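Local coordinates for protein fucose-specific lectin (Aleuria aurantia, PDB 6GKE) that binds L-fucose through five sites on a six-bladed beta-propeller, preferring core alpha-1,6-fucosylated glycans, and may act as an antifungal protein, at residues T2-T7 and V285-W290; N43-G48 and V303-T308. The protein carries 1 engineered substitution. All blocks are in the same frame, centred on the assembly; numbering follows the deposited sequence. Where two conformers were deposited one is given.

Contact 1 of 2, residues T2-T7 and V285-W290. With EDO (1,2-ethanediol), chain I; EDO (1,2-ethanediol), chain B.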
loop_
_atom_site.group_PDB
_atom_site.type_symbol
_atom_site.label_atom_id
_atom_site.label_comp_id
_atom_site.label_asym_id
_atom_site.label_seq_id
_atom_site.Cartn_x
_atom_site.Cartn_y
_atom_site.Cartn_z
ATOM N N THR A 2 6.474 7.264 -1.017
ATOM C CA THR A 2 7.674 6.854 -0.308
ATOM C C THR A 2 8.016 5.416 -0.694
ATOM O O THR A 2 7.307 4.786 -1.481
ATOM C CB THR A 2 7.515 6.968 1.214
ATOM O OG1 THR A 2 6.764 5.833 1.651
ATOM C CG2 THR A 2 6.858 8.259 1.652
ATOM N N GLU A 3 9.090 4.906 -0.085
ATOM C CA GLU A 3 9.514 3.534 -0.337
ATOM C C GLU A 3 9.066 2.596 0.793
ATOM O O GLU A 3 9.472 1.447 0.826
ATOM C CB GLU A 3 11.017 3.531 -0.599
ATOM C CG GLU A 3 11.368 4.358 -1.821
ATOM C CD GLU A 3 12.849 4.504 -2.101
ATOM O OE1 GLU A 3 13.627 4.660 -1.134
ATOM O OE2 GLU A 3 13.218 4.455 -3.290
ATOM N N PHE A 4 8.189 3.077 1.682
ATOM C CA PHE A 4 7.628 2.261 2.767
ATOM C C PHE A 4 6.593 1.296 2.183
ATOM O O PHE A 4 5.591 1.731 1.626
ATOM C CB PHE A 4 6.990 3.203 3.788
ATOM C CG PHE A 4 6.557 2.655 5.128
ATOM C CD1 PHE A 4 6.864 1.375 5.582
ATOM C CD2 PHE A 4 5.860 3.497 5.981
ATOM C CE1 PHE A 4 6.465 0.961 6.846
ATOM C CE2 PHE A 4 5.455 3.076 7.236
ATOM C CZ PHE A 4 5.770 1.813 7.674
ATOM N N LEU A 5 6.825 -0.011 2.330
ATOM C CA LEU A 5 5.889 -0.999 1.826
ATOM C C LEU A 5 4.570 -0.895 2.599
ATOM O O LEU A 5 4.541 -0.966 3.829
ATOM C CB LEU A 5 6.515 -2.384 1.986
ATOM C CG LEU A 5 5.654 -3.573 1.568
ATOM C CD1 LEU A 5 5.471 -3.612 0.059
ATOM C CD2 LEU A 5 6.288 -4.859 2.084
ATOM N N TYR A 6 3.461 -0.782 1.868
ATOM C CA TYR A 6 2.147 -0.715 2.501
ATOM C C TYR A 6 1.841 -2.071 3.139
ATOM O O TYR A 6 1.932 -3.096 2.469
ATOM C CB TYR A 6 1.066 -0.331 1.490
ATOM C CG TYR A 6 -0.342 -0.425 2.015
ATOM C CD1 TYR A 6 -0.737 0.270 3.146
ATOM C CD2 TYR A 6 -1.280 -1.217 1.377
ATOM C CE1 TYR A 6 -2.033 0.192 3.624
ATOM C CE2 TYR A 6 -2.584 -1.295 1.833
ATOM C CZ TYR A 6 -2.958 -0.598 2.967
ATOM O OH TYR A 6 -4.251 -0.689 3.399
ATOM N N THR A 7 1.471 -2.032 4.420
ATOM C CA THR A 7 1.229 -3.200 5.303
ATOM C C THR A 7 2.538 -3.900 5.685
ATOM O O THR A 7 2.515 -5.008 6.220
ATOM C CB THR A 7 0.148 -4.183 4.810
ATOM O OG1 THR A 7 0.597 -5.004 3.731
ATOM C CG2 THR A 7 -1.130 -3.476 4.427
ATOM N N VAL A 285 2.993 6.878 1.418
ATOM C CA VAL A 285 2.749 6.091 2.621
ATOM C C VAL A 285 3.775 6.482 3.692
ATOM O O VAL A 285 4.976 6.414 3.447
ATOM C CB VAL A 285 2.841 4.587 2.279
ATOM C CG1 VAL A 285 2.840 3.706 3.517
ATOM C CG2 VAL A 285 1.740 4.157 1.322
ATOM N N SER A 286 3.295 6.863 4.878
ATOM C CA SER A 286 4.158 7.480 5.876
ATOM C C SER A 286 4.253 6.628 7.144
ATOM O O SER A 286 3.331 5.891 7.505
ATOM C CB SER A 286 3.702 8.881 6.198
ATOM O OG SER A 286 2.381 8.893 6.715
ATOM N N LEU A 287 5.406 6.767 7.806
ATOM C CA LEU A 287 5.668 6.196 9.117
ATOM C C LEU A 287 5.517 7.316 10.144
ATOM O O LEU A 287 6.274 8.288 10.139
ATOM C CB LEU A 287 7.074 5.591 9.116
ATOM C CG LEU A 287 7.552 4.948 10.416
ATOM C CD1 LEU A 287 6.565 3.922 10.949
ATOM C CD2 LEU A 287 8.911 4.303 10.198
ATOM N N GLN A 288 4.490 7.177 10.982
ATOM C CA GLN A 288 4.114 8.163 11.967
ATOM C C GLN A 288 4.283 7.562 13.358
ATOM O O GLN A 288 4.487 6.355 13.505
ATOM C CB GLN A 288 2.643 8.548 11.808
ATOM C CG GLN A 288 2.223 8.923 10.401
ATOM C CD GLN A 288 2.054 10.402 10.166
ATOM O OE1 GLN A 288 1.996 11.210 11.095
ATOM N NE2 GLN A 288 1.933 10.750 8.898
ATOM N N GLN A 289 4.153 8.391 14.392
ATOM C CA GLN A 289 4.126 7.856 15.734
ATOM C C GLN A 289 3.332 8.745 16.682
ATOM O O GLN A 289 3.297 9.972 16.530
ATOM C CB GLN A 289 5.526 7.744 16.317
ATOM C CG GLN A 289 6.167 9.097 16.566
ATOM C CD GLN A 289 7.319 8.966 17.524
ATOM O OE1 GLN A 289 8.474 9.058 17.130
ATOM N NE2 GLN A 289 7.004 8.728 18.789
ATOM N N TRP A 290 2.714 8.079 17.657
ATOM C CA TRP A 290 2.254 8.680 18.869
ATOM C C TRP A 290 3.437 8.796 19.831
ATOM O O TRP A 290 4.299 7.916 19.874
ATOM C CB TRP A 290 1.150 7.830 19.496
ATOM C CG TRP A 290 -0.110 7.847 18.699
ATOM C CD1 TRP A 290 -0.515 6.934 17.769
ATOM C CD2 TRP A 290 -1.111 8.873 18.724
ATOM N NE1 TRP A 290 -1.716 7.307 17.238
ATOM C CE2 TRP A 290 -2.109 8.491 17.805
ATOM C CE3 TRP A 290 -1.279 10.051 19.458
ATOM C CZ2 TRP A 290 -3.247 9.265 17.587
ATOM C CZ3 TRP A 290 -2.405 10.812 19.243
ATOM C CH2 TRP A 290 -3.374 10.420 18.321
HETATM C C1 EDO I . 2.842 1.501 -1.750
HETATM O O1 EDO I . 2.063 2.643 -1.404
HETATM C C2 EDO I . 3.570 0.696 -0.673
HETATM O O2 EDO I . 3.546 -0.747 -0.947
HETATM C C1 EDO B . 1.712 -3.185 -0.566
HETATM O O1 EDO B . 0.517 -3.597 0.092
HETATM C C2 EDO B . 1.668 -2.634 -1.992
HETATM O O2 EDO B . 2.622 -1.534 -2.191
HETATM O O HOH W 1 4.005 5.695 -0.965
#

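Contact 2 of 2, residues N43-G48 and V303-T308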
loop_
_atom_site.group_PDB
_atom_site.type_symbol
_atom_site.label_atom_id
_atom_site.label_comp_id
_atom_site.label_asym_id
_atom_site.label_seq_id
_atom_site.Cartn_x
_atom_site.Cartn_y
_atom_site.Cartn_z
ATOM N N ASN A 43 15.857 15.722 18.149
ATOM C CA ASN A 43 16.400 16.122 16.848
ATOM C C ASN A 43 15.596 15.439 15.748
ATOM O O ASN A 43 14.976 14.404 15.980
ATOM C CB ASN A 43 17.883 15.775 16.717
ATOM C CG ASN A 43 18.750 16.560 17.675
ATOM O OD1 ASN A 43 18.757 17.787 17.642
ATOM N ND2 ASN A 43 19.472 15.865 18.539
ATOM N N PRO A 44 15.563 15.979 14.511
ATOM C CA PRO A 44 14.838 15.312 13.432
ATOM C C PRO A 44 15.300 13.863 13.220
ATOM O O PRO A 44 16.481 13.548 13.368
ATOM C CB PRO A 44 15.154 16.171 12.201
ATOM C CG PRO A 44 15.457 17.535 12.779
ATOM C CD PRO A 44 16.175 17.247 14.080
ATOM N N TRP A 45 14.343 13.000 12.877
ATOM C CA TRP A 45 14.643 11.644 12.449
ATOM C C TRP A 45 15.626 11.674 11.271
ATOM O O TRP A 45 15.529 12.534 10.390
ATOM C CB TRP A 45 13.362 10.907 12.044
ATOM C CG TRP A 45 12.503 10.442 13.177
ATOM C CD1 TRP A 45 11.432 11.084 13.727
ATOM C CD2 TRP A 45 12.620 9.191 13.872
ATOM N NE1 TRP A 45 10.888 10.327 14.727
ATOM C CE2 TRP A 45 11.597 9.162 14.843
ATOM C CE3 TRP A 45 13.482 8.095 13.762
ATOM C CZ2 TRP A 45 11.431 8.085 15.713
ATOM C CZ3 TRP A 45 13.310 7.027 14.615
ATOM C CH2 TRP A 45 12.299 7.026 15.578
ATOM N N THR A 46 16.536 10.699 11.253
ATOM C CA THR A 46 17.424 10.443 10.137
ATOM C C THR A 46 17.150 9.045 9.572
ATOM O O THR A 46 16.410 8.246 10.154
ATOM C CB THR A 46 18.891 10.583 10.565
ATOM O OG1 THR A 46 19.172 9.661 11.620
ATOM C CG2 THR A 46 19.227 11.981 11.032
ATOM N N GLY A 47 17.766 8.754 8.427
ATOM C CA GLY A 47 17.762 7.423 7.858
ATOM C C GLY A 47 16.515 7.138 7.037
ATOM O O GLY A 47 15.934 8.028 6.410
ATOM N N GLY A 48 16.141 5.858 7.001
ATOM C CA GLY A 48 14.981 5.389 6.247
ATOM C C GLY A 48 15.186 5.299 4.739
ATOM O O GLY A 48 14.233 4.976 4.031
ATOM N N VAL A 303 7.170 13.030 11.599
ATOM C CA VAL A 303 7.092 11.943 10.630
ATOM C C VAL A 303 8.494 11.358 10.443
ATOM O O VAL A 303 9.483 12.089 10.360
ATOM C CB VAL A 303 6.495 12.419 9.291
ATOM C CG1 VAL A 303 6.493 11.317 8.243
ATOM C CG2 VAL A 303 5.094 12.982 9.471
ATOM N N VAL A 304 8.560 10.031 10.367
ATOM C CA VAL A 304 9.813 9.328 10.168
ATOM C C VAL A 304 10.049 9.187 8.670
ATOM O O VAL A 304 9.175 8.687 7.965
ATOM C CB VAL A 304 9.784 7.940 10.828
ATOM C CG1 VAL A 304 11.125 7.236 10.698
ATOM C CG2 VAL A 304 9.349 8.002 12.282
ATOM N N PRO A 305 11.232 9.562 8.135
ATOM C CA PRO A 305 11.492 9.421 6.703
ATOM C C PRO A 305 11.599 7.947 6.289
ATOM O O PRO A 305 12.187 7.131 7.010
ATOM C CB PRO A 305 12.824 10.150 6.503
ATOM C CG PRO A 305 13.507 10.017 7.841
ATOM C CD PRO A 305 12.386 10.124 8.856
ATOM N N THR A 306 11.032 7.638 5.118
ATOM C CA THR A 306 11.011 6.276 4.583
ATOM C C THR A 306 11.320 6.277 3.080
ATOM O O THR A 306 10.795 5.455 2.329
ATOM C CB THR A 306 9.666 5.592 4.852
ATOM O OG1 THR A 306 8.599 6.367 4.299
ATOM C CG2 THR A 306 9.390 5.387 6.324
ATOM N N GLY A 307 12.192 7.190 2.645
ATOM C CA GLY A 307 12.693 7.202 1.283
ATOM C C GLY A 307 11.754 7.906 0.321
ATOM O O GLY A 307 10.583 8.146 0.610
ATOM N N THR A 308 12.297 8.243 -0.850
ATOM C CA THR A 308 11.553 8.832 -1.948
ATOM C C THR A 308 11.956 8.112 -3.226
ATOM O O THR A 308 13.137 8.075 -3.557
ATOM C CB THR A 308 11.836 10.331 -2.097
ATOM O OG1 THR A 308 11.529 10.990 -0.870
ATOM C CG2 THR A 308 11.030 10.974 -3.203
HETATM O O HOH W 2 11.492 13.806 11.629
HETATM O O HOH W 3 14.455 8.460 3.971
#

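Contact 1 of 2, residues T2-T7 and V285-W290
Phe4 reaches across to residues 285-287, and its atoms can be followed outward one by one. CB sits 3.8 Å from Val285 O. With CG anti to the backbone N (chi1 -169°), the ring is carried along the start of strand 286-293: CD2 lies 3.9 Å from Val285 CG1 and close to the Ser286 carbonyl carbon, which is in the ring plane at the edge. CE2 then meets two atoms at once, Ser286 O at 3.5 Å near the ring plane and Leu287 CB at the same 3.5 Å from an oblique direction. CZ ends the series against Leu287 CD1. The Phe4 side chain crosses those of Val285 and Leu287 at about a right angle, and the ring also packs edge-to-face on Phe27.

Phe27 belongs to strand 22-28 of the first propeller blade, whereas Leu287 belongs to the last, so the Phe4 ring lies between the first and last blades, at the closure of the propeller.

Thr2 OG1 donates to Val285 O over 2.6 Å, lying in the carbonyl plane with a C=O...O angle of 145°, and accepts from Phe4 N at 3.1 Å, which makes an ST turn. Chi1 of 79° holds OG1 between the backbone N and the carbonyl carbon, where it can serve both. A water bridges the backbones by accepting from Thr2 N and Val285 N, the latter preceded by a cis peptide bond. Farther along, Tyr6 faces the homodimer partner: its ring stacks on Tyr6 of the second subunit, and its backbone N donates almost straight to O2 of the chain I ethanediol, probably from the crystallisation liquor, at 2.8 Å.

Contact 2 of 2, residues N43-G48 and V303-T308
Trp45 and Val304 form the dense part of this contact. Val304 CG2 stands over one face of the indole, 3.7 Å from the centroid of the five-membered ring and 13° off its normal, a CH-pi geometry; CE2 is the nearest ring atom. CG1 of Val304, placed anti to the backbone N (chi1 -176°), reaches the six-membered part at CD2 and CE3. Beside the ring, Pro305 CD presses on Trp45 CB at 3.4 Å, and Pro305 CG rests at the same distance from Gly47 O. The tight packing continues at buried Gly48, whose positive phi suits glycine: its CA points a hydrogen at Pro305 O (3.4 Å, 171° at H).

The looser side holds exposed Thr46 and Val303, and water enters at two separate places. At the indole edge one water links Trp45 N with Val303 O; at the Gly47/Gly307 end another takes the Gly307 N-H at 2.9 Å while donating to Gly47 O. Strand 46-56 is the outer strand of the first blade, and residues 303-308 follow the last strand of the sixth. No direct N-H...O bond joins the two segments, so their cohesion rests on apolar and CH contacts with water bridges, and Pro305 O, buried without a conventional partner, has only that weak CA-H.

From the N terminus, residues 2-7 come first, then 43-48, followed by the intervening blades, 285-290 and lastly 303-308. Contact 1 closes a loop of 277 residues and contact 2 one of 254; because their segments alternate, the two loops cross rather than nest. Both join the first blade region to the sixth at the propeller's closure, with centres about 10 Å apart. They also touch directly: Leu287 O and Val304 N lie 2.9 Å apart, a probable hydrogen bond, as is Glu3 N to Thr306 O. The tail 303-308 therefore runs between residues of contact 1 and segment 43-48, and contact 1 alone extends to the second subunit.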